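Local coordinates for light Chain (Clostridium botulinum, PDB 6BVD), which probably acts as a zinc-dependent endopeptidase, the protease domain of a mosaic clostridial neurotoxin that cleaves a SNARE protein of the nerve terminal, at residues N122-N133 / R300-I311; A153-G161 / S191-P199. All blocks are in the same frame, centred on the assembly; numbering follows the deposited sequence.

The two contacts illustrate how one protease domain combines a buried core sheet with small peripheral strand pairings. Along the chain the order is 122-133, 153-161, 191-199 and 300-311, and contact 1 therefore brackets contact 2. Their centres lie 27 Å apart and their nearest atoms about 8 Å, without touching. The centre of contact 2 is about 7 Å from the centre of the chain, inside the mixed sheet and next to the zinc-bearing helix 222-237. Contact 1, its centre about 28 Å from that of the chain, is a separate two-stranded parallel sheet, one strand of which follows helix 280-301. It thus joins chain that precedes the zinc site to chain that follows it.

Contact 1 of 2, residues N122-N133 / R300-I311; sequences NSYTQEEQFTTN and RLNKVNTATALI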
loop_
_atom_site.group_PDB
_atom_site.type_symbol
_atom_site.label_atom_id
_atom_site.label_comp_id
_atom_site.label_asym_id
_atom_site.label_seq_id
_atom_site.Cartn_x
_atom_site.Cartn_y
_atom_site.Cartn_z
ATOM N N ASN A 122 -23.528 31.753 9.576
ATOM C CA ASN A 122 -23.693 32.136 8.178
ATOM C C ASN A 122 -24.465 33.450 8.063
ATOM O O ASN A 122 -24.688 34.137 9.074
ATOM C CB ASN A 122 -24.371 31.009 7.398
ATOM C CG ASN A 122 -25.750 30.632 7.967
ATOM O OD1 ASN A 122 -26.685 31.407 7.901
ATOM N ND2 ASN A 122 -25.876 29.410 8.473
ATOM N N SER A 123 -24.880 33.828 6.844
ATOM C CA SER A 123 -25.512 35.125 6.680
ATOM C C SER A 123 -26.742 35.337 7.554
ATOM O O SER A 123 -26.979 36.447 7.991
ATOM C CB SER A 123 -25.890 35.356 5.213
ATOM O OG SER A 123 -24.687 35.505 4.485
ATOM N N TYR A 124 -27.470 34.265 7.836
ATOM C CA TYR A 124 -28.734 34.332 8.568
ATOM C C TYR A 124 -28.659 33.785 9.993
ATOM O O TYR A 124 -29.679 33.310 10.511
ATOM C CB TYR A 124 -29.789 33.560 7.798
ATOM C CG TYR A 124 -30.080 34.199 6.459
ATOM C CD1 TYR A 124 -30.094 35.584 6.314
ATOM C CD2 TYR A 124 -30.286 33.429 5.339
ATOM C CE1 TYR A 124 -30.360 36.190 5.051
ATOM C CE2 TYR A 124 -30.538 34.026 4.082
ATOM C CZ TYR A 124 -30.568 35.394 3.958
ATOM O OH TYR A 124 -30.814 35.965 2.703
ATOM N N THR A 125 -27.480 33.860 10.622
ATOM C CA THR A 125 -27.354 33.534 12.059
ATOM C C THR A 125 -26.775 34.755 12.781
ATOM O O THR A 125 -26.226 35.654 12.136
ATOM C CB THR A 125 -26.480 32.265 12.321
ATOM O OG1 THR A 125 -25.137 32.470 11.866
ATOM C CG2 THR A 125 -27.054 31.030 11.639
ATOM N N GLN A 126 -26.952 34.836 14.104
ATOM C CA GLN A 126 -26.451 35.969 14.888
ATOM C C GLN A 126 -24.920 36.087 14.879
ATOM O O GLN A 126 -24.218 35.103 15.159
ATOM C CB GLN A 126 -26.920 35.860 16.351
ATOM C CG GLN A 126 -28.403 35.971 16.510
ATOM C CD GLN A 126 -29.114 34.636 16.309
ATOM O OE1 GLN A 126 -28.474 33.603 16.043
ATOM N NE2 GLN A 126 -30.445 34.651 16.420
ATOM N N GLU A 127 -24.425 37.307 14.663
ATOM C CA GLU A 127 -22.980 37.558 14.572
ATOM C C GLU A 127 -22.236 37.274 15.888
ATOM O O GLU A 127 -21.083 36.858 15.856
ATOM C CB GLU A 127 -22.714 38.999 14.141
ATOM C CG GLU A 127 -23.362 39.325 12.778
ATOM C CD GLU A 127 -22.942 40.672 12.212
ATOM O OE1 GLU A 127 -21.867 41.182 12.598
ATOM O OE2 GLU A 127 -23.690 41.218 11.367
ATOM N N GLU A 128 -22.906 37.493 17.022
ATOM C CA GLU A 128 -22.293 37.298 18.353
ATOM C C GLU A 128 -22.155 35.849 18.783
ATOM O O GLU A 128 -21.590 35.537 19.839
ATOM C CB GLU A 128 -23.109 38.040 19.430
ATOM C CG GLU A 128 -23.257 39.506 19.181
ATOM C CD GLU A 128 -24.328 39.832 18.147
ATOM O OE1 GLU A 128 -25.118 38.928 17.771
ATOM O OE2 GLU A 128 -24.331 40.986 17.673
ATOM N N GLN A 129 -22.659 34.952 17.962
ATOM C CA GLN A 129 -22.815 33.564 18.351
ATOM C C GLN A 129 -22.083 32.626 17.418
ATOM O O GLN A 129 -22.127 32.815 16.195
ATOM C CB GLN A 129 -24.298 33.225 18.370
ATOM C CG GLN A 129 -24.682 32.043 19.196
ATOM C CD GLN A 129 -26.182 31.837 19.214
ATOM O OE1 GLN A 129 -26.859 32.042 18.208
ATOM N NE2 GLN A 129 -26.708 31.410 20.358
ATOM N N PHE A 130 -21.364 31.664 17.993
ATOM C CA PHE A 130 -20.936 30.471 17.259
ATOM C C PHE A 130 -22.138 29.534 17.187
ATOM O O PHE A 130 -22.582 29.002 18.218
ATOM C CB PHE A 130 -19.753 29.757 17.933
ATOM C CG PHE A 130 -18.391 30.318 17.563
ATOM C CD1 PHE A 130 -18.192 30.994 16.359
ATOM C CD2 PHE A 130 -17.325 30.195 18.447
ATOM C CE1 PHE A 130 -16.921 31.536 16.049
ATOM C CE2 PHE A 130 -16.067 30.713 18.147
ATOM C CZ PHE A 130 -15.860 31.379 16.937
ATOM N N THR A 131 -22.687 29.355 15.987
ATOM C CA THR A 131 -23.887 28.553 15.796
ATOM C C THR A 131 -23.596 27.131 15.275
ATOM O O THR A 131 -23.071 26.928 14.164
ATOM C CB THR A 131 -24.851 29.283 14.856
ATOM O OG1 THR A 131 -25.207 30.524 15.466
ATOM C CG2 THR A 131 -26.087 28.471 14.615
ATOM N N THR A 132 -23.954 26.147 16.094
ATOM C CA THR A 132 -23.675 24.757 15.808
ATOM C C THR A 132 -24.937 23.983 15.433
ATOM O O THR A 132 -24.855 22.890 14.930
ATOM C CB THR A 132 -23.040 24.039 17.016
ATOM O OG1 THR A 132 -23.997 23.986 18.077
ATOM C CG2 THR A 132 -21.806 24.761 17.477
ATOM N N ASN A 133 -26.114 24.534 15.668
ATOM C CA ASN A 133 -27.287 23.673 15.640
ATOM C C ASN A 133 -28.100 23.782 14.360
ATOM O O ASN A 133 -29.302 24.091 14.392
ATOM C CB ASN A 133 -28.192 23.972 16.845
ATOM C CG ASN A 133 -28.584 25.428 16.926
ATOM O OD1 ASN A 133 -27.915 26.306 16.379
ATOM N ND2 ASN A 133 -29.693 25.694 17.599
ATOM N N ARG A 300 -17.124 39.776 12.080
ATOM C CA ARG A 300 -18.075 38.975 12.827
ATOM C C ARG A 300 -17.369 38.195 13.955
ATOM O O ARG A 300 -17.920 38.020 15.041
ATOM C CB ARG A 300 -18.818 38.046 11.864
ATOM C CG ARG A 300 -19.709 37.048 12.526
ATOM C CD ARG A 300 -20.050 35.922 11.597
ATOM N NE ARG A 300 -21.130 36.290 10.697
ATOM C CZ ARG A 300 -22.383 35.865 10.799
ATOM N NH1 ARG A 300 -22.760 35.053 11.782
ATOM N NH2 ARG A 300 -23.263 36.268 9.900
ATOM N N LEU A 301 -16.139 37.758 13.704
ATOM C CA LEU A 301 -15.361 37.024 14.693
ATOM C C LEU A 301 -15.015 37.927 15.888
ATOM O O LEU A 301 -14.837 37.442 17.017
ATOM C CB LEU A 301 -14.069 36.447 14.047
ATOM C CG LEU A 301 -13.182 35.519 14.868
ATOM C CD1 LEU A 301 -13.987 34.241 15.235
ATOM C CD2 LEU A 301 -11.924 35.136 14.062
ATOM N N ASN A 302 -14.916 39.232 15.655
ATOM C CA ASN A 302 -14.652 40.180 16.761
ATOM C C ASN A 302 -15.856 40.321 17.711
ATOM O O ASN A 302 -15.717 40.802 18.848
ATOM C CB ASN A 302 -14.279 41.554 16.220
ATOM C CG ASN A 302 -12.857 41.591 15.659
ATOM O OD1 ASN A 302 -11.945 41.048 16.263
ATOM N ND2 ASN A 302 -12.676 42.231 14.504
ATOM N N LYS A 303 -17.013 39.868 17.249
ATOM C CA LYS A 303 -18.243 40.003 18.022
ATOM C C LYS A 303 -18.654 38.741 18.793
ATOM O O LYS A 303 -19.549 38.802 19.633
ATOM C CB LYS A 303 -19.391 40.420 17.087
ATOM C CG LYS A 303 -19.172 41.757 16.372
ATOM C CD LYS A 303 -20.368 42.107 15.494
ATOM C CE LYS A 303 -20.270 43.519 14.932
ATOM N NZ LYS A 303 -19.066 43.724 14.053
ATOM N N VAL A 304 -18.026 37.609 18.519
ATOM C CA VAL A 304 -18.490 36.353 19.087
ATOM C C VAL A 304 -18.240 36.276 20.605
ATOM O O VAL A 304 -17.116 36.483 21.058
ATOM C CB VAL A 304 -17.840 35.153 18.388
ATOM C CG1 VAL A 304 -18.096 33.860 19.172
ATOM C CG2 VAL A 304 -18.338 35.036 16.941
ATOM N N ASN A 305 -19.303 36.036 21.382
ATOM C CA ASN A 305 -19.140 35.902 22.833
ATOM C C ASN A 305 -19.918 34.726 23.387
ATOM O O ASN A 305 -19.949 34.512 24.614
ATOM C CB ASN A 305 -19.542 37.178 23.574
ATOM C CG ASN A 305 -21.010 37.575 23.360
ATOM O OD1 ASN A 305 -21.861 36.775 22.954
ATOM N ND2 ASN A 305 -21.310 38.805 23.693
ATOM N N THR A 306 -20.549 33.955 22.513
ATOM C CA THR A 306 -21.296 32.802 22.999
ATOM C C THR A 306 -21.420 31.711 21.939
ATOM O O THR A 306 -21.120 31.937 20.754
ATOM C CB THR A 306 -22.710 33.241 23.498
ATOM O OG1 THR A 306 -23.289 32.209 24.297
ATOM C CG2 THR A 306 -23.624 33.580 22.350
ATOM N N ALA A 307 -21.877 30.527 22.342
ATOM C CA ALA A 307 -22.008 29.421 21.399
ATOM C C ALA A 307 -23.296 28.689 21.682
ATOM O O ALA A 307 -23.799 28.788 22.786
ATOM C CB ALA A 307 -20.833 28.480 21.499
ATOM N N THR A 308 -23.830 27.962 20.696
ATOM C CA THR A 308 -25.058 27.193 20.909
ATOM C C THR A 308 -24.771 25.810 21.478
ATOM O O THR A 308 -25.679 25.003 21.631
ATOM C CB THR A 308 -25.873 27.010 19.618
ATOM O OG1 THR A 308 -25.085 26.309 18.634
ATOM C CG2 THR A 308 -26.327 28.344 19.089
ATOM N N ALA A 309 -23.515 25.533 21.793
ATOM C CA ALA A 309 -23.176 24.254 22.388
ATOM C C ALA A 309 -22.045 24.442 23.359
ATOM O O ALA A 309 -21.379 25.484 23.365
ATOM C CB ALA A 309 -22.796 23.229 21.322
ATOM N N LEU A 310 -21.805 23.420 24.162
ATOM C CA LEU A 310 -20.670 23.437 25.065
ATOM C C LEU A 310 -19.384 23.176 24.277
ATOM O O LEU A 310 -18.865 22.061 24.270
ATOM C CB LEU A 310 -20.849 22.395 26.169
ATOM C CG LEU A 310 -22.162 22.542 26.946
ATOM C CD1 LEU A 310 -22.511 21.268 27.716
ATOM C CD2 LEU A 310 -22.065 23.739 27.883
ATOM N N ILE A 311 -18.887 24.210 23.603
ATOM C CA ILE A 311 -17.623 24.124 22.890
ATOM C C ILE A 311 -16.710 25.154 23.482
ATOM O O ILE A 311 -17.170 26.094 24.121
ATOM C CB ILE A 311 -17.775 24.402 21.375
ATOM C CG1 ILE A 311 -18.324 25.817 21.154
ATOM C CG2 ILE A 311 -18.664 23.377 20.756
ATOM C CD1 ILE A 311 -18.426 26.254 19.679
HETATM O O HOH W 1 -20.489 34.519 14.219
#
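Val304 sets its CG1 methyl almost squarely over the centre of the Phe130 ring, 3.7 Å from the centroid and 5° off the normal, a CH-pi contact. At the ring edge, near its plane, Leu301 CD1 comes within 3.8 Å of Phe130 CZ. Farther along, the Thr132 and Thr308 side chains run antiparallel past one another, their OG1 atoms hydrogen-bonded at 2.6 Å. The backbone link is a minimal parallel sheet of strands 129-130 and 306-307, in which Phe130 N gives a straight bond (165°) to Thr306 O and Thr308 N returns one to Phe130 O. Where the pairing begins, Glu128 O takes two donors, Asn305 N at 2.8 Å and the longer Thr306 N. On the far side of the contact from Thr308, the bend at chi3 (-81°) turns the Arg300 guanidinium under Glu127, whose CG lies 4.1 Å above the centre of its plane. The Arg300 NH2 bond to Asn122 O, though short at 2.7 Å, is weak because of its angle. A water at the guanidinium edge, in its plane, lies within hydrogen-bonding distance of Glu127 O and Gln129 O. Asn122 belongs to an Asx turn, its OD1 accepting from Tyr124 N, while Thr125 OG1 accepts from Asn122 N at 2.9 Å. Phe316 and Lys317 of helix 313-323 also pack against Phe130.

Contact 2 of 2, residues A153-G161 / S191-P199; sequences ANLIIWGPG and SIMTVEFSP
Leu155 has CG anti to the backbone N (chi1 171°), and its CD1 reaches across to Val195 CG2, 3.8 Å away. Ile157, on the same sheet face, has CG2 opposite its own N, which places that methyl 4.0 Å from Phe197 CB; the Ile157 and Phe197 side chains leave the sheet together. On the other face, the CD1 atom of the Trp158 indole meets Thr194 CG2 at 3.8 Å, while Val195 O lies at the ring edge. Beyond the strands, Pro160 CG packs on Ser198 OG, a hydroxyl held by Leu164 O. Five backbone bonds join the two segments along and just beyond the parallel strands 155-158 and 193-196, whose axes approach to 4.7 Å and diverge by 18°. They run from Met193 N to Asn154 O at 2.8 Å through to Phe197 N to Trp158 O, the latter nearly linear at 170°. Tyr52 and Phe36 meet Trp158 edge-to-face, and strand 45-48 flanks strand 155-158 on its other side. The Val195 side chain touches Val233 of helix 222-237 and lies about 10 Å from the zinc ion that His228, His232 and Glu266 bind. A mixed sheet packed against the helix that carries the HExxH motif, as here, is consistent with the zincin-type fold of clan Peptidase_MA.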
loop_
_atom_site.group_PDB
_atom_site.type_symbol
_atom_site.label_atom_id
_atom_site.label_comp_id
_atom_site.label_asym_id
_atom_site.label_seq_id
_atom_site.Cartn_x
_atom_site.Cartn_y
_atom_site.Cartn_z
ATOM N N ALA A 153 -18.606 17.579 10.961
ATOM C CA ALA A 153 -17.683 16.938 9.992
ATOM C C ALA A 153 -17.589 17.865 8.770
ATOM O O ALA A 153 -18.298 18.868 8.708
ATOM C CB ALA A 153 -18.168 15.541 9.567
ATOM N N ASN A 154 -16.699 17.561 7.824
ATOM C CA ASN A 154 -16.520 18.439 6.662
ATOM C C ASN A 154 -17.114 17.852 5.376
ATOM O O ASN A 154 -17.475 18.591 4.456
ATOM C CB ASN A 154 -14.994 18.732 6.438
ATOM C CG ASN A 154 -14.357 19.518 7.593
ATOM O OD1 ASN A 154 -15.051 20.132 8.447
ATOM N ND2 ASN A 154 -13.014 19.535 7.616
ATOM N N LEU A 155 -17.189 16.537 5.282
ATOM C CA LEU A 155 -17.493 15.902 4.002
ATOM C C LEU A 155 -18.160 14.534 4.162
ATOM O O LEU A 155 -17.738 13.717 4.962
ATOM C CB LEU A 155 -16.181 15.731 3.166
ATOM C CG LEU A 155 -16.312 14.882 1.898
ATOM C CD1 LEU A 155 -17.272 15.452 0.866
ATOM C CD2 LEU A 155 -14.867 14.705 1.252
ATOM N N ILE A 156 -19.201 14.298 3.375
ATOM C CA ILE A 156 -19.844 13.005 3.303
ATOM C C ILE A 156 -19.862 12.558 1.851
ATOM O O ILE A 156 -20.402 13.258 0.979
ATOM C CB ILE A 156 -21.288 13.069 3.848
ATOM C CG1 ILE A 156 -21.265 13.565 5.305
ATOM C CG2 ILE A 156 -21.968 11.709 3.678
ATOM C CD1 ILE A 156 -22.647 13.825 5.871
ATOM N N ILE A 157 -19.288 11.387 1.601
ATOM C CA ILE A 157 -19.191 10.812 0.259
ATOM C C ILE A 157 -20.180 9.696 0.115
ATOM O O ILE A 157 -20.210 8.821 0.955
ATOM C CB ILE A 157 -17.772 10.237 -0.050
ATOM C CG1 ILE A 157 -16.676 11.314 0.145
ATOM C CG2 ILE A 157 -17.763 9.645 -1.512
ATOM C CD1 ILE A 157 -15.169 10.741 0.061
ATOM N N TRP A 158 -21.015 9.766 -0.922
ATOM C CA TRP A 158 -21.955 8.713 -1.315
ATOM C C TRP A 158 -21.525 8.025 -2.618
ATOM O O TRP A 158 -20.762 8.585 -3.398
ATOM C CB TRP A 158 -23.350 9.285 -1.580
ATOM C CG TRP A 158 -23.993 9.992 -0.471
ATOM C CD1 TRP A 158 -23.677 11.216 0.014
ATOM C CD2 TRP A 158 -25.155 9.552 0.253
ATOM N NE1 TRP A 158 -24.548 11.551 1.035
ATOM C CE2 TRP A 158 -25.458 10.547 1.191
ATOM C CE3 TRP A 158 -25.942 8.412 0.193
ATOM C CZ2 TRP A 158 -26.562 10.450 2.067
ATOM C CZ3 TRP A 158 -27.012 8.287 1.084
ATOM C CH2 TRP A 158 -27.292 9.298 2.018
ATOM N N GLY A 159 -22.114 6.864 -2.884
ATOM C CA GLY A 159 -22.036 6.223 -4.194
ATOM C C GLY A 159 -22.795 7.029 -5.230
ATOM O O GLY A 159 -23.356 8.057 -4.907
ATOM N N PRO A 160 -22.788 6.582 -6.492
ATOM C CA PRO A 160 -23.445 7.377 -7.538
ATOM C C PRO A 160 -24.958 7.490 -7.453
ATOM O O PRO A 160 -25.637 6.634 -6.858
ATOM C CB PRO A 160 -23.077 6.628 -8.824
ATOM C CG PRO A 160 -22.828 5.231 -8.376
ATOM C CD PRO A 160 -22.159 5.368 -7.034
ATOM N N GLY A 161 -25.466 8.546 -8.083
ATOM C CA GLY A 161 -26.885 8.634 -8.419
ATOM C C GLY A 161 -27.229 7.747 -9.617
ATOM O O GLY A 161 -26.593 6.701 -9.820
ATOM N N SER A 191 -19.383 25.013 4.325
ATOM C CA SER A 191 -20.430 24.163 4.925
ATOM C C SER A 191 -19.979 22.747 4.783
ATOM O O SER A 191 -18.981 22.488 4.074
ATOM C CB SER A 191 -21.799 24.358 4.238
ATOM O OG SER A 191 -21.822 23.743 2.961
ATOM N N ILE A 192 -20.687 21.824 5.438
ATOM C CA ILE A 192 -20.540 20.420 5.140
ATOM C C ILE A 192 -20.661 20.231 3.635
ATOM O O ILE A 192 -21.551 20.816 3.011
ATOM C CB ILE A 192 -21.600 19.580 5.856
ATOM C CG1 ILE A 192 -21.332 19.551 7.370
ATOM C CG2 ILE A 192 -21.500 18.151 5.428
ATOM C CD1 ILE A 192 -22.588 19.030 8.171
ATOM N N MET A 193 -19.776 19.415 3.044
ATOM C CA MET A 193 -19.833 19.178 1.604
ATOM C C MET A 193 -20.318 17.772 1.352
ATOM O O MET A 193 -20.292 16.939 2.241
ATOM C CB MET A 193 -18.458 19.460 0.937
ATOM C CG MET A 193 -18.017 20.936 1.125
ATOM S SD MET A 193 -19.156 22.186 0.361
ATOM C CE MET A 193 -18.925 21.867 -1.417
ATOM N N THR A 194 -20.873 17.561 0.162
ATOM C CA THR A 194 -21.356 16.275 -0.314
ATOM C C THR A 194 -20.614 15.912 -1.604
ATOM O O THR A 194 -20.515 16.774 -2.511
ATOM C CB THR A 194 -22.873 16.305 -0.648
ATOM O OG1 THR A 194 -23.600 16.941 0.407
ATOM C CG2 THR A 194 -23.427 14.911 -0.884
ATOM N N VAL A 195 -20.160 14.660 -1.719
ATOM C CA VAL A 195 -19.696 14.125 -3.021
ATOM C C VAL A 195 -20.445 12.847 -3.429
ATOM O O VAL A 195 -20.673 11.982 -2.620
ATOM C CB VAL A 195 -18.181 13.820 -3.009
ATOM C CG1 VAL A 195 -17.771 13.049 -4.279
ATOM C CG2 VAL A 195 -17.396 15.117 -2.891
ATOM N N GLU A 196 -20.889 12.756 -4.677
ATOM C CA GLU A 196 -21.343 11.495 -5.231
ATOM C C GLU A 196 -20.191 10.974 -6.070
ATOM O O GLU A 196 -19.781 11.653 -7.028
ATOM C CB GLU A 196 -22.591 11.680 -6.101
ATOM C CG GLU A 196 -23.735 12.335 -5.362
ATOM C CD GLU A 196 -24.798 12.828 -6.320
ATOM O OE1 GLU A 196 -25.155 12.084 -7.262
ATOM O OE2 GLU A 196 -25.215 13.989 -6.170
ATOM N N PHE A 197 -19.646 9.825 -5.694
ATOM C CA PHE A 197 -18.437 9.324 -6.351
ATOM C C PHE A 197 -18.563 7.857 -6.745
ATOM O O PHE A 197 -19.013 6.988 -5.957
ATOM C CB PHE A 197 -17.211 9.507 -5.453
ATOM C CG PHE A 197 -15.919 9.293 -6.189
ATOM C CD1 PHE A 197 -15.502 10.232 -7.120
ATOM C CD2 PHE A 197 -15.165 8.151 -5.998
ATOM C CE1 PHE A 197 -14.329 10.032 -7.840
ATOM C CE2 PHE A 197 -13.976 7.956 -6.708
ATOM C CZ PHE A 197 -13.576 8.881 -7.621
ATOM N N SER A 198 -18.089 7.569 -7.955
ATOM C CA SER A 198 -18.249 6.259 -8.545
ATOM C C SER A 198 -16.887 5.821 -9.120
ATOM O O SER A 198 -16.589 6.124 -10.277
ATOM C CB SER A 198 -19.320 6.316 -9.643
ATOM O OG SER A 198 -19.672 5.054 -10.158
ATOM N N PRO A 199 -16.048 5.146 -8.299
ATOM C CA PRO A 199 -14.665 4.820 -8.715
ATOM C C PRO A 199 -14.529 3.757 -9.808
ATOM O O PRO A 199 -13.491 3.718 -10.491
ATOM C CB PRO A 199 -14.017 4.313 -7.415
ATOM C CG PRO A 199 -15.159 3.749 -6.641
ATOM C CD PRO A 199 -16.339 4.675 -6.926
#